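Local coordinates for HTH-type transcriptional regulator LysG (Mycobacterium tuberculosis, PDB 3ISP), which probably activates expression of the lysine exporter LysE and represses its own gene, as a dimeric DNA-binding regulator of the LysR family, at residues E162-V174 and A231-A245. Sequence-based numbering, arbitrary orientation.
Sequences EMRYLPVASRPFV and ARAGLGWGMFPEKLA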
ATOM      1  N   GLU A 162      17.422 -17.254 -20.878  1.00 56.04           N
ATOM      2  CA  GLU A 162      17.820 -16.196 -19.950  1.00 56.14           C
ATOM      3  C   GLU A 162      18.321 -14.954 -20.688  1.00 50.77           C
ATOM      4  O   GLU A 162      18.911 -15.059 -21.772  1.00 48.46           O
ATOM      5  CB  GLU A 162      18.879 -16.708 -18.979  1.00 54.75           C
ATOM      6  CG  GLU A 162      18.455 -17.947 -18.238  1.00 56.06           C
ATOM      7  CD  GLU A 162      19.543 -18.469 -17.324  1.00 68.46           C
ATOM      8  OE1 GLU A 162      20.714 -18.033 -17.484  1.00 59.16           O
ATOM      9  OE2 GLU A 162      19.219 -19.317 -16.455  1.00 72.51           O
ATOM     10  N   MET A 163      18.051 -13.787 -20.106  1.00 53.32           N
ATOM     11  CA  MET A 163      18.531 -12.502 -20.635  1.00 57.74           C
ATOM     12  C   MET A 163      19.781 -12.123 -19.849  1.00 49.93           C
ATOM     13  O   MET A 163      19.786 -12.211 -18.625  1.00 52.90           O
ATOM     14  CB  MET A 163      17.435 -11.423 -20.498  1.00 51.31           C
ATOM     15  CG  MET A 163      17.862  -9.983 -20.806  1.00 48.98           C
ATOM     16  SD  MET A 163      16.476  -8.843 -21.059  1.00 39.43           S
ATOM     17  CE  MET A 163      15.442  -9.333 -19.703  1.00 52.26           C
ATOM     18  N   ARG A 164      20.854 -11.746 -20.532  1.00 45.29           N
ATOM     19  CA  ARG A 164      22.053 -11.327 -19.806  1.00 52.26           C
ATOM     20  C   ARG A 164      22.113  -9.815 -19.586  1.00 55.77           C
ATOM     21  O   ARG A 164      21.809  -9.033 -20.490  1.00 54.56           O
ATOM     22  CB  ARG A 164      23.333 -11.792 -20.494  1.00 52.83           C
ATOM     23  CG  ARG A 164      24.572 -11.310 -19.770  1.00 55.19           C
ATOM     24  CD  ARG A 164      25.781 -12.167 -20.072  1.00 59.30           C
ATOM     25  NE  ARG A 164      25.551 -13.562 -19.741  1.00 63.76           N
ATOM     26  CZ  ARG A 164      26.180 -14.576 -20.319  1.00 61.37           C
ATOM     27  NH1 ARG A 164      27.077 -14.347 -21.261  1.00 57.14           N
ATOM     28  NH2 ARG A 164      25.898 -15.821 -19.964  1.00 59.41           N
ATOM     29  N   TYR A 165      22.515  -9.416 -18.384  1.00 54.04           N
ATOM     30  CA  TYR A 165      22.638  -8.005 -18.030  1.00 54.94           C
ATOM     31  C   TYR A 165      24.087  -7.607 -17.736  1.00 55.64           C
ATOM     32  O   TYR A 165      24.706  -8.153 -16.820  1.00 58.74           O
ATOM     33  CB  TYR A 165      21.774  -7.694 -16.808  1.00 57.00           C
ATOM     34  CG  TYR A 165      20.300  -7.600 -17.103  1.00 57.29           C
ATOM     35  CD1 TYR A 165      19.720  -6.390 -17.436  1.00 51.21           C
ATOM     36  CD2 TYR A 165      19.483  -8.722 -17.030  1.00 55.76           C
ATOM     37  CE1 TYR A 165      18.380  -6.294 -17.701  1.00 53.86           C
ATOM     38  CE2 TYR A 165      18.137  -8.635 -17.300  1.00 53.43           C
ATOM     39  CZ  TYR A 165      17.589  -7.419 -17.637  1.00 54.95           C
ATOM     40  OH  TYR A 165      16.246  -7.317 -17.915  1.00 59.42           O
ATOM     41  N   LEU A 166      24.613  -6.649 -18.504  1.00 54.74           N
ATOM     42  CA  LEU A 166      25.982  -6.139 -18.325  1.00 53.49           C
ATOM     43  C   LEU A 166      25.957  -4.850 -17.534  1.00 53.17           C
ATOM     44  O   LEU A 166      25.170  -3.965 -17.841  1.00 55.61           O
ATOM     45  CB  LEU A 166      26.624  -5.870 -19.683  1.00 45.21           C
ATOM     46  CG  LEU A 166      26.509  -7.073 -20.613  1.00 53.46           C
ATOM     47  CD1 LEU A 166      27.075  -6.809 -21.998  1.00 46.43           C
ATOM     48  CD2 LEU A 166      27.209  -8.245 -19.958  1.00 56.54           C
ATOM     49  N   PRO A 167      26.824  -4.730 -16.520  1.00 52.19           N
ATOM     50  CA  PRO A 167      26.932  -3.483 -15.749  1.00 56.53           C
ATOM     51  C   PRO A 167      27.719  -2.457 -16.555  1.00 57.50           C
ATOM     52  O   PRO A 167      28.912  -2.669 -16.769  1.00 57.03           O
ATOM     53  CB  PRO A 167      27.755  -3.886 -14.522  1.00 53.83           C
ATOM     54  CG  PRO A 167      28.082  -5.357 -14.703  1.00 59.68           C
ATOM     55  CD  PRO A 167      27.856  -5.697 -16.141  1.00 53.09           C
ATOM     56  N   VAL A 168      27.082  -1.378 -17.002  1.00 50.65           N
ATOM     57  CA  VAL A 168      27.758  -0.476 -17.919  1.00 55.45           C
ATOM     58  C   VAL A 168      27.674   1.008 -17.553  1.00 58.82           C
ATOM     59  O   VAL A 168      26.998   1.394 -16.594  1.00 58.60           O
ATOM     60  CB  VAL A 168      27.288  -0.684 -19.375  1.00 54.84           C
ATOM     61  CG1 VAL A 168      27.849  -1.958 -19.929  1.00 47.94           C
ATOM     62  CG2 VAL A 168      25.782  -0.685 -19.444  1.00 56.31           C
ATOM     63  N   ALA A 169      28.399   1.817 -18.327  1.00 54.20           N
ATOM     64  CA  ALA A 169      28.470   3.263 -18.158  1.00 53.05           C
ATOM     65  C   ALA A 169      29.277   3.834 -19.307  1.00 56.38           C
ATOM     66  O   ALA A 169      29.914   3.094 -20.053  1.00 58.19           O
ATOM     67  CB  ALA A 169      29.122   3.628 -16.835  1.00 53.54           C
ATOM     68  N   SER A 170      29.249   5.153 -19.447  1.00 57.31           N
ATOM     69  CA  SER A 170      30.035   5.830 -20.464  1.00 55.41           C
ATOM     70  C   SER A 170      31.450   6.024 -19.947  1.00 56.75           C
ATOM     71  O   SER A 170      31.678   6.005 -18.736  1.00 59.23           O
ATOM     72  CB  SER A 170      29.422   7.184 -20.773  1.00 55.68           C
ATOM     73  OG  SER A 170      29.563   8.031 -19.651  1.00 61.50           O
ATOM     74  N   ARG A 171      32.397   6.212 -20.861  1.00 57.12           N
ATOM     75  CA  ARG A 171      33.807   6.327 -20.486  1.00 62.63           C
ATOM     76  C   ARG A 171      34.077   7.514 -19.557  1.00 60.98           C
ATOM     77  O   ARG A 171      34.827   7.381 -18.579  1.00 57.80           O
ATOM     78  CB  ARG A 171      34.706   6.388 -21.728  1.00 66.58           C
ATOM     79  CG  ARG A 171      34.266   5.471 -22.846  1.00 65.79           C
ATOM     80  CD  ARG A 171      35.425   5.032 -23.715  1.00 74.11           C
ATOM     81  NE  ARG A 171      34.988   4.047 -24.706  1.00 75.48           N
ATOM     82  CZ  ARG A 171      35.692   2.973 -25.060  1.00 78.50           C
ATOM     83  NH1 ARG A 171      36.871   2.731 -24.497  1.00 71.09           N
ATOM     84  NH2 ARG A 171      35.209   2.132 -25.968  1.00 81.86           N
ATOM     85  N   PRO A 172      33.474   8.679 -19.860  1.00 59.31           N
ATOM     86  CA  PRO A 172      33.561   9.803 -18.922  1.00 60.70           C
ATOM     87  C   PRO A 172      33.150   9.390 -17.512  1.00 60.05           C
ATOM     88  O   PRO A 172      33.865   9.714 -16.563  1.00 63.97           O
ATOM     89  CB  PRO A 172      32.575  10.814 -19.502  1.00 54.55           C
ATOM     90  CG  PRO A 172      32.626  10.560 -20.968  1.00 54.55           C
ATOM     91  CD  PRO A 172      32.786   9.064 -21.106  1.00 57.18           C
ATOM     92  N   PHE A 173      32.038   8.671 -17.374  1.00 57.35           N
ATOM     93  CA  PHE A 173      31.641   8.190 -16.049  1.00 63.21           C
ATOM     94  C   PHE A 173      32.707   7.320 -15.375  1.00 61.88           C
ATOM     95  O   PHE A 173      32.957   7.469 -14.176  1.00 61.60           O
ATOM     96  CB  PHE A 173      30.302   7.437 -16.043  1.00 56.83           C
ATOM     97  CG  PHE A 173      29.928   6.944 -14.677  1.00 54.91           C
ATOM     98  CD1 PHE A 173      29.206   7.750 -13.809  1.00 54.52           C
ATOM     99  CD2 PHE A 173      30.360   5.711 -14.228  1.00 53.94           C
ATOM    100  CE1 PHE A 173      28.890   7.319 -12.528  1.00 53.80           C
ATOM    101  CE2 PHE A 173      30.048   5.280 -12.951  1.00 56.64           C
ATOM    102  CZ  PHE A 173      29.309   6.089 -12.099  1.00 53.57           C
ATOM    103  N   VAL A 174      33.309   6.405 -16.134  1.00 57.83           N
ATOM    104  CA  VAL A 174      34.375   5.570 -15.592  1.00 62.17           C
ATOM    105  C   VAL A 174      35.577   6.399 -15.167  1.00 65.89           C
ATOM    106  O   VAL A 174      36.054   6.245 -14.047  1.00 65.90           O
ATOM    107  CB  VAL A 174      34.837   4.480 -16.571  1.00 67.29           C
ATOM    108  CG1 VAL A 174      36.113   3.834 -16.065  1.00 61.86           C
ATOM    109  CG2 VAL A 174      33.753   3.430 -16.741  1.00 66.88           C
ATOM    110  N   ALA A 231      22.434   6.785 -18.723  1.00 52.85           N
ATOM    111  CA  ALA A 231      23.728   6.127 -18.801  1.00 50.60           C
ATOM    112  C   ALA A 231      24.598   6.818 -19.834  1.00 51.23           C
ATOM    113  O   ALA A 231      25.760   7.107 -19.572  1.00 52.66           O
ATOM    114  CB  ALA A 231      23.578   4.659 -19.130  1.00 49.20           C
ATOM    115  N   ARG A 232      24.038   7.083 -21.008  1.00 50.03           N
ATOM    116  CA  ARG A 232      24.795   7.751 -22.054  1.00 51.51           C
ATOM    117  C   ARG A 232      25.297   9.125 -21.587  1.00 53.70           C
ATOM    118  O   ARG A 232      26.375   9.560 -21.975  1.00 56.84           O
ATOM    119  CB  ARG A 232      23.963   7.876 -23.324  1.00 49.95           C
ATOM    120  CG  ARG A 232      24.046   6.671 -24.232  1.00 57.84           C
ATOM    121  CD  ARG A 232      23.228   6.898 -25.502  1.00 59.76           C
ATOM    122  NE  ARG A 232      23.199   5.723 -26.370  1.00 67.26           N
ATOM    123  CZ  ARG A 232      24.185   5.360 -27.190  1.00 70.12           C
ATOM    124  NH1 ARG A 232      25.298   6.078 -27.258  1.00 66.23           N
ATOM    125  NH2 ARG A 232      24.059   4.270 -27.941  1.00 72.31           N
ATOM    126  N   ALA A 233      24.513   9.781 -20.736  1.00 52.11           N
ATOM    127  CA  ALA A 233      24.849  11.079 -20.167  1.00 48.09           C
ATOM    128  C   ALA A 233      25.659  10.992 -18.856  1.00 53.59           C
ATOM    129  O   ALA A 233      25.588  11.879 -18.006  1.00 56.27           O
ATOM    130  CB  ALA A 233      23.580  11.878 -19.947  1.00 45.18           C
ATOM    131  N   GLY A 234      26.418   9.920 -18.691  1.00 48.85           N
ATOM    132  CA  GLY A 234      27.277   9.757 -17.534  1.00 48.90           C
ATOM    133  C   GLY A 234      26.707   9.967 -16.143  1.00 50.73           C
ATOM    134  O   GLY A 234      27.462  10.155 -15.193  1.00 51.22           O
ATOM    135  N   LEU A 235      25.390   9.922 -15.997  1.00 52.65           N
ATOM    136  CA  LEU A 235      24.785  10.039 -14.670  1.00 49.33           C
ATOM    137  C   LEU A 235      25.218   8.943 -13.694  1.00 53.12           C
ATOM    138  O   LEU A 235      25.364   9.191 -12.495  1.00 58.36           O
ATOM    139  CB  LEU A 235      23.264  10.050 -14.774  1.00 54.37           C
ATOM    140  CG  LEU A 235      22.603  11.423 -14.752  1.00 59.42           C
ATOM    141  CD1 LEU A 235      21.078  11.290 -14.682  1.00 55.06           C
ATOM    142  CD2 LEU A 235      23.139  12.217 -13.569  1.00 58.83           C
ATOM    143  N   GLY A 236      25.404   7.728 -14.201  1.00 51.57           N
ATOM    144  CA  GLY A 236      25.724   6.600 -13.345  1.00 55.29           C
ATOM    145  C   GLY A 236      25.888   5.310 -14.116  1.00 52.40           C
ATOM    146  O   GLY A 236      25.673   5.290 -15.325  1.00 54.32           O
ATOM    147  N   TRP A 237      26.280   4.241 -13.427  1.00 52.75           N
ATOM    148  CA  TRP A 237      26.331   2.908 -14.043  1.00 57.03           C
ATOM    149  C   TRP A 237      25.021   2.170 -13.756  1.00 55.95           C
ATOM    150  O   TRP A 237      24.343   2.456 -12.760  1.00 52.40           O
ATOM    151  CB  TRP A 237      27.534   2.081 -13.540  1.00 54.11           C
ATOM    152  CG  TRP A 237      27.428   1.674 -12.086  1.00 50.06           C
ATOM    153  CD1 TRP A 237      27.811   2.403 -11.004  1.00 54.77           C
ATOM    154  CD2 TRP A 237      26.885   0.457 -11.571  1.00 52.12           C
ATOM    155  NE1 TRP A 237      27.545   1.717  -9.843  1.00 53.86           N
ATOM    156  CE2 TRP A 237      26.977   0.517 -10.169  1.00 54.67           C
ATOM    157  CE3 TRP A 237      26.323  -0.678 -12.159  1.00 56.35           C
ATOM    158  CZ2 TRP A 237      26.534  -0.519  -9.346  1.00 57.44           C
ATOM    159  CZ3 TRP A 237      25.887  -1.701 -11.335  1.00 54.32           C
ATOM    160  CH2 TRP A 237      25.991  -1.610  -9.946  1.00 50.17           C
ATOM    161  N   GLY A 238      24.673   1.228 -14.632  1.00 51.39           N
ATOM    162  CA  GLY A 238      23.450   0.457 -14.500  1.00 52.39           C
ATOM    163  C   GLY A 238      23.455  -0.835 -15.302  1.00 53.42           C
ATOM    164  O   GLY A 238      24.272  -1.013 -16.202  1.00 54.94           O
ATOM    165  N   MET A 239      22.540  -1.744 -14.979  1.00 51.30           N
ATOM    166  CA  MET A 239      22.463  -3.016 -15.686  1.00 53.73           C
ATOM    167  C   MET A 239      21.613  -2.927 -16.964  1.00 50.09           C
ATOM    168  O   MET A 239      20.444  -2.523 -16.935  1.00 52.15           O
ATOM    169  CB  MET A 239      21.927  -4.101 -14.756  1.00 53.65           C
ATOM    170  CG  MET A 239      22.532  -4.096 -13.368  1.00 53.47           C
ATOM    171  SD  MET A 239      24.190  -4.771 -13.286  1.00 44.93           S
ATOM    172  CE  MET A 239      24.244  -5.871 -14.680  1.00 47.44           C
ATOM    173  N   PHE A 240      22.205  -3.332 -18.079  1.00 46.66           N
ATOM    174  CA  PHE A 240      21.566  -3.235 -19.385  1.00 48.15           C
ATOM    175  C   PHE A 240      21.446  -4.581 -20.077  1.00 47.42           C
ATOM    176  O   PHE A 240      22.402  -5.349 -20.132  1.00 46.05           O
ATOM    177  CB  PHE A 240      22.388  -2.319 -20.296  1.00 51.75           C
ATOM    178  CG  PHE A 240      22.088  -0.855 -20.132  1.00 50.10           C
ATOM    179  CD1 PHE A 240      21.376  -0.172 -21.100  1.00 49.84           C
ATOM    180  CD2 PHE A 240      22.532  -0.160 -19.027  1.00 49.64           C
ATOM    181  CE1 PHE A 240      21.104   1.185 -20.964  1.00 56.85           C
ATOM    182  CE2 PHE A 240      22.269   1.196 -18.893  1.00 55.45           C
ATOM    183  CZ  PHE A 240      21.551   1.868 -19.864  1.00 51.30           C
ATOM    184  N   PRO A 241      20.270  -4.866 -20.639  1.00 50.44           N
ATOM    185  CA  PRO A 241      20.185  -6.070 -21.463  1.00 47.82           C
ATOM    186  C   PRO A 241      21.313  -6.009 -22.468  1.00 49.37           C
ATOM    187  O   PRO A 241      21.471  -4.985 -23.116  1.00 49.54           O
ATOM    188  CB  PRO A 241      18.843  -5.912 -22.176  1.00 40.19           C
ATOM    189  CG  PRO A 241      18.041  -5.076 -21.259  1.00 47.40           C
ATOM    190  CD  PRO A 241      19.011  -4.109 -20.625  1.00 50.89           C
ATOM    191  N   GLU A 242      22.094  -7.074 -22.584  1.00 50.21           N
ATOM    192  CA  GLU A 242      23.209  -7.071 -23.513  1.00 50.01           C
ATOM    193  C   GLU A 242      22.829  -6.670 -24.928  1.00 47.11           C
ATOM    194  O   GLU A 242      23.579  -5.955 -25.568  1.00 56.23           O
ATOM    195  CB  GLU A 242      23.939  -8.407 -23.528  1.00 52.62           C
ATOM    196  CG  GLU A 242      25.096  -8.426 -24.491  1.00 51.69           C
ATOM    197  CD  GLU A 242      25.659  -9.809 -24.688  1.00 56.07           C
ATOM    198  OE1 GLU A 242      25.998 -10.449 -23.674  1.00 54.88           O
ATOM    199  OE2 GLU A 242      25.764 -10.248 -25.856  1.00 58.17           O
ATOM    200  N   LYS A 243      21.683  -7.115 -25.429  1.00 46.43           N
ATOM    201  CA  LYS A 243      21.284  -6.731 -26.783  1.00 49.83           C
ATOM    202  C   LYS A 243      21.369  -5.211 -26.964  1.00 54.84           C
ATOM    203  O   LYS A 243      21.705  -4.717 -28.046  1.00 55.05           O
ATOM    204  CB  LYS A 243      19.869  -7.214 -27.111  1.00 50.42           C
ATOM    205  CG  LYS A 243      19.529  -7.136 -28.607  1.00 53.58           C
ATOM    206  CD  LYS A 243      18.080  -7.514 -28.902  1.00 66.22           C
ATOM    207  CE  LYS A 243      17.833  -7.713 -30.399  1.00 74.24           C
ATOM    208  NZ  LYS A 243      18.155  -6.508 -31.230  1.00 73.23           N
ATOM    209  N   LEU A 244      21.062  -4.486 -25.889  1.00 53.30           N
ATOM    210  CA  LEU A 244      21.008  -3.023 -25.883  1.00 50.07           C
ATOM    211  C   LEU A 244      22.371  -2.351 -25.676  1.00 54.30           C
ATOM    212  O   LEU A 244      22.582  -1.216 -26.108  1.00 54.22           O
ATOM    213  CB  LEU A 244      20.047  -2.556 -24.786  1.00 53.11           C
ATOM    214  CG  LEU A 244      18.626  -2.148 -25.159  1.00 52.47           C
ATOM    215  CD1 LEU A 244      18.185  -2.814 -26.447  1.00 58.82           C
ATOM    216  CD2 LEU A 244      17.654  -2.436 -24.018  1.00 47.47           C
ATOM    217  N   ALA A 245      23.281  -3.045 -24.995  1.00 55.86           N
ATOM    218  CA  ALA A 245      24.627  -2.528 -24.744  1.00 56.90           C
ATOM    219  C   ALA A 245      25.533  -2.838 -25.920  1.00 59.04           C
ATOM    220  O   ALA A 245      26.545  -2.175 -26.121  1.00 65.50           O
ATOM    221  CB  ALA A 245      25.202  -3.136 -23.480  1.00 48.92           C
TER
HETATM  222  O   HOH W   1      26.952   6.292 -17.378  1.00 52.10           O
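Leu166 and Phe240 trade two backbone hydrogen bonds, as do Val168 and Gly238, pairing the end of strand 155-169 antiparallel with strand 238-241. A fifth bond, Glu242 N to Arg164 O (2.9 Å), carries the pairing into the first turn of the next helix.

Take Met239 from CB outward. CB packs against CB and the ring atom CD1 of Tyr165. The chain then folds at chi2 (-76°), turning SD over to CA and CB of Pro167, 3.9 Å from each. CE ends against the neighbouring backbone, near Tyr165 O and Pro167 N, while CG of the proline lies beside it at 3.9 Å. Next along the face that carries Tyr165, Pro167, Met239 and Pro241, the Tyr165 ring sets CE1 3.7 Å from Pro241 CD, and its OH is hydrogen-bonded to Asp104. Helix 201-210 also packs on this side, through Leu201, Gln202 and Leu205.

On the other face, Val168 CG2 meets CD2 of Phe240, the two side chains crossing at about a right angle, and Leu166 CD1 packs on the aliphatic part of Glu242. The guanidinium of Arg164 turns instead to a salt bridge with Asp263.

Past the strands, Phe173 lays one ring face over the backbone, with Gly236 C 3.9 Å above its centre. A water joins Ser170 N to Ala231 O and Gly236 O, beside the Schellman motif, with Gly234 as its C-prime residue, that ends helix 224-232. Strand 238-241 is the outermost strand within this chain, next to 155-169, in the mixed sheet of the periplasmic-binding-protein-like effector domain of LysR regulators.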